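Local coordinates for gala protein type 1, 3 or 4 (Legionella pneumophila subsp. pneumophila, PDB 4XA9) that probably binds small GTPases and may activate their GTP hydrolysis, and is built of leucine-rich repeats, at residues S7-G12 and I32-E37; E37-H42 and K61-K66. One frame throughout, in Å; residues are numbered along the deposited sequence.

How the contacts relate
Both contacts lie at the N-terminal end of a leucine-rich repeat array, and both use helix 32-41. Contact 1 sets helix 6-12 against the first half of that helix. Contact 2 sets its second half against the end of helix 57-63 and the turn that follows. Their centres are about 10 Å apart, and Glu37 belongs to both. Contact 1 is buried and purely apolar, made by three leucines. Contact 2 is mixed: a buried leucine meets a phenylalanine, while a hydrogen bond links two exposed residues at the surface. The two also touch directly, where Ile32 and Cys36 pack on Leu62, Phe63 and Lys66.

Contact 1 (S7-G12 and I32-E37); sequences SDLEKG and IPLLCE
Leu9 holds CG anti to its own carbonyl carbon (chi1 -73°), while Leu34 and Leu35 hold CG anti to the backbone N (chi1 176° and 170°). These torsions bring the three side chains together between two neighbouring helices of the leucine-rich repeat fold. Helix 6-12 sits at the N-terminal end of the array, beside helix 32-41. The nearest CA atoms across the pair are Leu9 CA and Leu35 CA, 7.8 Å apart. The forked end of Leu9 faces both leucines, and each methyl takes a different partner. The contact is small, with 114 Å² buried over both sides, and no hydrogen bond crosses it. The CB of Leu34 points toward helix 6-12. That of Leu35 starts out to the side, and its end then bends nearer. Leu9 and Leu35 also rest on Leu20 of strand 19-21, so the helix pair is tied to the sheet beneath. Leu35 reaches further, to Leu4, Leu22 and Leu50. The side chain of Leu9 runs at a slant to both partners. Its CD1 lies 4.1 Å from Leu34 CG, and its CD2 lies 4.2 Å from Leu35 CD1.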
ATOM      1  N   SER A   7      -7.192  28.670   7.603  0.77 23.72           N
ATOM      2  CA  SER A   7      -6.695  28.561   6.237  0.77 24.91           C
ATOM      3  C   SER A   7      -6.660  27.105   5.770  0.77 26.08           C
ATOM      4  O   SER A   7      -7.041  26.805   4.639  0.77 28.86           O
ATOM      5  CB  SER A   7      -5.301  29.185   6.128  0.77 25.70           C
ATOM      6  OG  SER A   7      -4.809  29.120   4.804  0.77 25.58           O
ATOM      7  N   ASP A   8      -6.200  26.207   6.640  1.00 22.82           N
ATOM      8  CA  ASP A   8      -6.229  24.770   6.356  1.00 20.52           C
ATOM      9  C   ASP A   8      -7.643  24.305   6.038  1.00 21.36           C
ATOM     10  O   ASP A   8      -7.876  23.612   5.055  1.00 21.42           O
ATOM     11  CB  ASP A   8      -5.702  23.954   7.542  1.00 25.50           C
ATOM     12  CG  ASP A   8      -4.225  24.164   7.801  1.00 28.10           C
ATOM     13  OD1 ASP A   8      -3.478  24.459   6.843  1.00 28.12           O
ATOM     14  OD2 ASP A   8      -3.813  24.020   8.972  1.00 29.44           O
ATOM     15  N   LEU A   9      -8.587  24.702   6.885  1.00 22.13           N
ATOM     16  CA  LEU A   9      -9.971  24.283   6.739  1.00 22.49           C
ATOM     17  C   LEU A   9     -10.601  24.745   5.423  1.00 25.97           C
ATOM     18  O   LEU A   9     -11.292  23.972   4.763  1.00 23.40           O
ATOM     19  CB  LEU A   9     -10.790  24.788   7.930  1.00 19.96           C
ATOM     20  CG  LEU A   9     -10.500  24.030   9.227  1.00 15.98           C
ATOM     21  CD1 LEU A   9     -10.982  24.798  10.449  1.00 15.27           C
ATOM     22  CD2 LEU A   9     -11.153  22.649   9.180  1.00 15.28           C
ATOM     23  N   GLU A  10     -10.368  25.991   5.025  1.00 30.84           N
ATOM     24  CA  GLU A  10     -11.008  26.473   3.806  1.00 33.63           C
ATOM     25  C   GLU A  10     -10.318  25.949   2.549  1.00 25.36           C
ATOM     26  O   GLU A  10     -10.966  25.742   1.527  1.00 26.81           O
ATOM     27  CB  GLU A  10     -11.072  28.002   3.784  1.00 42.86           C
ATOM     28  CG  GLU A  10     -12.509  28.541   3.847  1.00 52.65           C
ATOM     29  CD  GLU A  10     -13.227  28.491   2.503  1.00 61.11           C
ATOM     30  OE1 GLU A  10     -12.611  28.881   1.488  1.00 64.43           O
ATOM     31  OE2 GLU A  10     -14.403  28.063   2.460  1.00 63.92           O
ATOM     32  N   LYS A  11      -9.013  25.715   2.614  1.00 23.56           N
ATOM     33  CA  LYS A  11      -8.330  25.103   1.478  1.00 28.81           C
ATOM     34  C   LYS A  11      -8.711  23.627   1.344  1.00 26.35           C
ATOM     35  O   LYS A  11      -8.764  23.084   0.242  1.00 26.54           O
ATOM     36  CB  LYS A  11      -6.816  25.268   1.604  1.00 34.69           C
ATOM     37  CG  LYS A  11      -6.383  26.727   1.536  1.00 44.37           C
ATOM     38  CD  LYS A  11      -4.899  26.895   1.780  1.00 50.31           C
ATOM     39  CE  LYS A  11      -4.449  28.289   1.384  1.00 55.50           C
ATOM     40  NZ  LYS A  11      -2.968  28.377   1.276  1.00 59.15           N
ATOM     41  N   GLY A  12      -9.007  22.987   2.467  1.00 21.91           N
ATOM     42  CA  GLY A  12      -9.395  21.585   2.452  1.00 21.73           C
ATOM     43  C   GLY A  12     -10.863  21.380   2.130  1.00 20.60           C
ATOM     44  O   GLY A  12     -11.300  20.266   1.836  1.00 19.03           O
ATOM     45  N   ILE A  32      -9.006  18.758  17.231  1.00 19.33           N
ATOM     46  CA  ILE A  32     -10.305  18.183  16.888  1.00 18.62           C
ATOM     47  C   ILE A  32     -11.485  19.108  17.235  1.00 20.49           C
ATOM     48  O   ILE A  32     -12.404  19.233  16.425  1.00 22.90           O
ATOM     49  CB  ILE A  32     -10.490  16.795  17.551  1.00 16.46           C
ATOM     50  CG1 ILE A  32      -9.377  15.839  17.102  1.00 19.26           C
ATOM     51  CG2 ILE A  32     -11.852  16.204  17.199  1.00 17.88           C
ATOM     52  CD1 ILE A  32      -9.344  15.582  15.597  1.00 19.54           C
ATOM     53  N   PRO A  33     -11.467  19.777  18.415  1.00 20.72           N
ATOM     54  CA  PRO A  33     -12.574  20.715  18.677  1.00 19.51           C
ATOM     55  C   PRO A  33     -12.783  21.780  17.600  1.00 20.53           C
ATOM     56  O   PRO A  33     -13.927  22.012  17.217  1.00 20.60           O
ATOM     57  CB  PRO A  33     -12.169  21.367  20.006  1.00 18.95           C
ATOM     58  CG  PRO A  33     -11.399  20.305  20.703  1.00 19.12           C
ATOM     59  CD  PRO A  33     -10.602  19.630  19.604  1.00 20.23           C
ATOM     60  N   LEU A  34     -11.716  22.413  17.117  1.00 20.95           N
ATOM     61  CA  LEU A  34     -11.856  23.406  16.049  1.00 18.82           C
ATOM     62  C   LEU A  34     -12.438  22.765  14.795  1.00 17.38           C
ATOM     63  O   LEU A  34     -13.341  23.317  14.166  1.00 17.59           O
ATOM     64  CB  LEU A  34     -10.513  24.064  15.728  1.00 17.89           C
ATOM     65  CG  LEU A  34     -10.514  25.051  14.557  1.00 19.71           C
ATOM     66  CD1 LEU A  34     -11.487  26.195  14.813  1.00 21.07           C
ATOM     67  CD2 LEU A  34      -9.116  25.593  14.329  1.00 20.35           C
ATOM     68  N   LEU A  35     -11.906  21.604  14.433  1.00 17.92           N
ATOM     69  CA  LEU A  35     -12.435  20.832  13.313  1.00 18.74           C
ATOM     70  C   LEU A  35     -13.955  20.632  13.407  1.00 21.63           C
ATOM     71  O   LEU A  35     -14.688  20.924  12.458  1.00 19.54           O
ATOM     72  CB  LEU A  35     -11.741  19.472  13.247  1.00 19.83           C
ATOM     73  CG  LEU A  35     -12.364  18.472  12.277  1.00 21.49           C
ATOM     74  CD1 LEU A  35     -12.186  18.968  10.844  1.00 17.05           C
ATOM     75  CD2 LEU A  35     -11.758  17.090  12.468  1.00 22.02           C
ATOM     76  N   CYS A  36     -14.422  20.138  14.553  1.00 17.72           N
ATOM     77  CA  CYS A  36     -15.846  19.856  14.730  1.00 20.67           C
ATOM     78  C   CYS A  36     -16.685  21.122  14.683  1.00 23.49           C
ATOM     79  O   CYS A  36     -17.821  21.106  14.208  1.00 20.13           O
ATOM     80  CB  CYS A  36     -16.090  19.118  16.046  1.00 19.48           C
ATOM     81  SG  CYS A  36     -15.391  17.451  16.066  1.00 24.46           S
ATOM     82  N   GLU A  37     -16.126  22.219  15.181  1.00 22.44           N
ATOM     83  CA  GLU A  37     -16.807  23.500  15.121  1.00 24.38           C
ATOM     84  C   GLU A  37     -17.045  23.903  13.677  1.00 20.56           C
ATOM     85  O   GLU A  37     -18.140  24.328  13.307  1.00 21.36           O
ATOM     86  CB  GLU A  37     -15.995  24.576  15.838  1.00 28.01           C
ATOM     87  CG  GLU A  37     -16.728  25.195  16.985  1.00 30.89           C
ATOM     88  CD  GLU A  37     -16.077  26.467  17.476  1.00 29.74           C
ATOM     89  OE1 GLU A  37     -14.843  26.618  17.313  1.00 27.43           O
ATOM     90  OE2 GLU A  37     -16.817  27.318  18.013  1.00 29.98           O
TER

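Contact 2 (E37-H42 and K61-K66); sequences EFLQNH and KLFVNK
Leu39 and Phe63 make the apolar half of this contact. Leu39 CD1 meets Phe63 CE1 at 4.1 Å. The methyl comes to the edge of the ring, near its plane, and does not lie over a face. The two side chains cross at about a right angle. Phe63 holds CG anti to its backbone N (chi1 175°), which carries the ring from a sidelong start toward helix 32-41. Both residues are buried and both rest on Leu48 of strand 47-49. Phe63 also packs on Ile32 and Cys36.

The polar half lies at the surface. Gln40 extends beyond CG, and its NE2 donates to Lys66 O at 3.0 Å. The bond is fairly straight, with 161° at the hydrogen. The acceptor sits close to the amide plane of Gln40, while NE2 is tilted 24° from the carbonyl plane of Lys66.

Further hydrogen bonds lie within each segment. His42 ND1 donates to Phe38 O at 2.7 Å, with the acceptor in the imidazole plane. The same ring sets CE1 3.3 Å above one face of Phe38, offset toward the rim. In the other segment, the Lys66 side chain folds back, and its NZ bonds to Leu62 O at 2.7 Å from above the carbonyl plane. Lys66 N bonds to Phe63 O, closing a type II beta turn. Asn65, in that turn, is bonded to Glu89 and Asn91 through its side chain and to Asp90 through its backbone N.

The end of helix 32-41 thus packs beside the end of helix 57-63 and its turn. Leu39 and Phe63 turn in to strand 47-49, and Gln40 and Lys66 stay outside, as in leucine-rich repeat folds with helices on the convex side.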
ATOM      1  N   GLU A  37     -16.126  22.219  15.181  1.00 22.44           N
ATOM      2  CA  GLU A  37     -16.807  23.500  15.121  1.00 24.38           C
ATOM      3  C   GLU A  37     -17.045  23.903  13.677  1.00 20.56           C
ATOM      4  O   GLU A  37     -18.140  24.328  13.307  1.00 21.36           O
ATOM      5  CB  GLU A  37     -15.995  24.576  15.838  1.00 28.01           C
ATOM      6  CG  GLU A  37     -16.728  25.195  16.985  1.00 30.89           C
ATOM      7  CD  GLU A  37     -16.077  26.467  17.476  1.00 29.74           C
ATOM      8  OE1 GLU A  37     -14.843  26.618  17.313  1.00 27.43           O
ATOM      9  OE2 GLU A  37     -16.817  27.318  18.013  1.00 29.98           O
ATOM     10  N   PHE A  38     -16.010  23.761  12.857  1.00 19.83           N
ATOM     11  CA  PHE A  38     -16.116  24.088  11.444  1.00 18.96           C
ATOM     12  C   PHE A  38     -17.138  23.189  10.747  1.00 21.71           C
ATOM     13  O   PHE A  38     -17.922  23.661   9.919  1.00 22.95           O
ATOM     14  CB  PHE A  38     -14.747  23.971  10.770  1.00 17.30           C
ATOM     15  CG  PHE A  38     -14.740  24.385   9.327  1.00 19.11           C
ATOM     16  CD1 PHE A  38     -14.584  25.722   8.974  1.00 20.43           C
ATOM     17  CD2 PHE A  38     -14.866  23.441   8.320  1.00 18.81           C
ATOM     18  CE1 PHE A  38     -14.569  26.108   7.651  1.00 21.48           C
ATOM     19  CE2 PHE A  38     -14.856  23.819   6.995  1.00 20.46           C
ATOM     20  CZ  PHE A  38     -14.705  25.159   6.659  1.00 20.73           C
ATOM     21  N   LEU A  39     -17.132  21.902  11.082  1.00 18.76           N
ATOM     22  CA  LEU A  39     -18.070  20.952  10.476  1.00 19.05           C
ATOM     23  C   LEU A  39     -19.507  21.248  10.898  1.00 22.72           C
ATOM     24  O   LEU A  39     -20.427  21.112  10.099  1.00 19.66           O
ATOM     25  CB  LEU A  39     -17.698  19.515  10.843  1.00 15.50           C
ATOM     26  CG  LEU A  39     -16.391  18.998  10.226  1.00 16.96           C
ATOM     27  CD1 LEU A  39     -15.987  17.683  10.872  1.00 16.51           C
ATOM     28  CD2 LEU A  39     -16.527  18.829   8.716  1.00 16.83           C
ATOM     29  N   GLN A  40     -19.693  21.662  12.150  1.00 23.66           N
ATOM     30  CA  GLN A  40     -21.023  22.025  12.645  1.00 24.82           C
ATOM     31  C   GLN A  40     -21.551  23.281  11.955  1.00 24.12           C
ATOM     32  O   GLN A  40     -22.759  23.431  11.765  1.00 21.52           O
ATOM     33  CB  GLN A  40     -20.989  22.221  14.160  1.00 23.44           C
ATOM     34  CG  GLN A  40     -20.882  20.911  14.916  1.00 24.67           C
ATOM     35  CD  GLN A  40     -20.489  21.097  16.361  1.00 28.91           C
ATOM     36  OE1 GLN A  40     -19.992  22.159  16.750  1.00 31.14           O
ATOM     37  NE2 GLN A  40     -20.713  20.066  17.171  1.00 27.44           N
ATOM     38  N   ASN A  41     -20.635  24.168  11.579  1.00 21.80           N
ATOM     39  CA  ASN A  41     -20.955  25.362  10.806  1.00 24.35           C
ATOM     40  C   ASN A  41     -21.241  25.063   9.335  1.00 24.91           C
ATOM     41  O   ASN A  41     -21.793  25.901   8.624  1.00 20.98           O
ATOM     42  CB  ASN A  41     -19.806  26.373  10.893  1.00 30.21           C
ATOM     43  CG  ASN A  41     -19.755  27.101  12.225  1.00 36.35           C
ATOM     44  OD1 ASN A  41     -20.510  26.793  13.150  1.00 39.53           O
ATOM     45  ND2 ASN A  41     -18.845  28.063  12.335  1.00 36.02           N
ATOM     46  N   HIS A  42     -20.831  23.883   8.875  1.00 20.95           N
ATOM     47  CA  HIS A  42     -21.071  23.481   7.493  1.00 24.14           C
ATOM     48  C   HIS A  42     -21.632  22.072   7.434  1.00 21.81           C
ATOM     49  O   HIS A  42     -20.942  21.154   7.010  1.00 21.43           O
ATOM     50  CB  HIS A  42     -19.791  23.558   6.663  1.00 24.91           C
ATOM     51  CG  HIS A  42     -19.122  24.893   6.713  1.00 26.88           C
ATOM     52  ND1 HIS A  42     -18.292  25.271   7.746  1.00 26.37           N
ATOM     53  CD2 HIS A  42     -19.178  25.949   5.869  1.00 29.36           C
ATOM     54  CE1 HIS A  42     -17.860  26.501   7.532  1.00 28.40           C
ATOM     55  NE2 HIS A  42     -18.379  26.933   6.397  1.00 28.26           N
ATOM     56  N   LYS A  61     -12.415  10.554  20.749  1.00 22.28           N
ATOM     57  CA  LYS A  61     -13.408  10.890  21.780  1.00 25.47           C
ATOM     58  C   LYS A  61     -13.966  12.296  21.597  1.00 24.35           C
ATOM     59  O   LYS A  61     -15.114  12.568  21.949  1.00 21.89           O
ATOM     60  CB  LYS A  61     -12.810  10.762  23.184  1.00 27.77           C
ATOM     61  CG  LYS A  61     -12.577   9.328  23.630  1.00 32.86           C
ATOM     62  CD  LYS A  61     -12.109   9.268  25.073  1.00 38.10           C
ATOM     63  CE  LYS A  61     -11.977   7.826  25.545  1.00 42.82           C
ATOM     64  NZ  LYS A  61     -11.528   7.752  26.963  1.00 45.12           N
ATOM     65  N   LEU A  62     -13.140  13.185  21.050  1.00 19.94           N
ATOM     66  CA  LEU A  62     -13.534  14.570  20.825  1.00 18.39           C
ATOM     67  C   LEU A  62     -14.300  14.724  19.529  1.00 19.53           C
ATOM     68  O   LEU A  62     -14.920  15.757  19.283  1.00 19.26           O
ATOM     69  CB  LEU A  62     -12.300  15.475  20.813  1.00 20.39           C
ATOM     70  CG  LEU A  62     -11.576  15.526  22.159  1.00 25.01           C
ATOM     71  CD1 LEU A  62     -10.312  16.362  22.078  1.00 26.99           C
ATOM     72  CD2 LEU A  62     -12.521  16.082  23.216  1.00 27.01           C
ATOM     73  N   PHE A  63     -14.253  13.696  18.690  1.00 18.52           N
ATOM     74  CA  PHE A  63     -14.888  13.777  17.386  1.00 18.25           C
ATOM     75  C   PHE A  63     -16.248  13.095  17.338  1.00 19.47           C
ATOM     76  O   PHE A  63     -17.177  13.586  16.696  1.00 20.60           O
ATOM     77  CB  PHE A  63     -13.986  13.163  16.314  1.00 19.02           C
ATOM     78  CG  PHE A  63     -14.623  13.115  14.962  1.00 18.83           C
ATOM     79  CD1 PHE A  63     -14.636  14.243  14.156  1.00 20.22           C
ATOM     80  CD2 PHE A  63     -15.215  11.953  14.498  1.00 21.05           C
ATOM     81  CE1 PHE A  63     -15.227  14.216  12.914  1.00 25.67           C
ATOM     82  CE2 PHE A  63     -15.813  11.915  13.250  1.00 25.27           C
ATOM     83  CZ  PHE A  63     -15.821  13.048  12.457  1.00 26.72           C
ATOM     84  N   VAL A  64     -16.352  11.949  18.000  1.00 20.79           N
ATOM     85  CA  VAL A  64     -17.508  11.072  17.826  1.00 18.67           C
ATOM     86  C   VAL A  64     -18.825  11.719  18.255  1.00 18.56           C
ATOM     87  O   VAL A  64     -18.911  12.353  19.316  1.00 16.83           O
ATOM     88  CB  VAL A  64     -17.286   9.750  18.580  1.00 22.99           C
ATOM     89  CG1 VAL A  64     -18.584   8.970  18.720  1.00 25.20           C
ATOM     90  CG2 VAL A  64     -16.243   8.911  17.830  1.00 24.31           C
ATOM     91  N   ASN A  65     -19.833  11.580  17.390  1.00 18.04           N
ATOM     92  CA  ASN A  65     -21.176  12.114  17.617  1.00 21.00           C
ATOM     93  C   ASN A  65     -21.210  13.635  17.779  1.00 24.57           C
ATOM     94  O   ASN A  65     -22.101  14.178  18.431  1.00 23.80           O
ATOM     95  CB  ASN A  65     -21.810  11.429  18.834  1.00 20.13           C
ATOM     96  CG  ASN A  65     -22.156   9.976  18.558  1.00 19.91           C
ATOM     97  OD1 ASN A  65     -22.675   9.653  17.491  1.00 18.57           O
ATOM     98  ND2 ASN A  65     -21.837   9.091  19.500  1.00 17.47           N
ATOM     99  N   LYS A  66     -20.245  14.315  17.165  1.00 24.12           N
ATOM    100  CA  LYS A  66     -20.213  15.776  17.148  1.00 26.81           C
ATOM    101  C   LYS A  66     -20.819  16.319  15.861  1.00 22.96           C
ATOM    102  O   LYS A  66     -21.326  17.434  15.827  1.00 19.31           O
ATOM    103  CB  LYS A  66     -18.775  16.294  17.283  1.00 28.49           C
ATOM    104  CG  LYS A  66     -18.163  16.098  18.650  1.00 30.19           C
ATOM    105  CD  LYS A  66     -18.554  17.237  19.573  1.00 32.34           C
ATOM    106  CE  LYS A  66     -18.082  16.988  20.999  1.00 34.39           C
ATOM    107  NZ  LYS A  66     -16.603  16.919  21.104  1.00 34.08           N
TER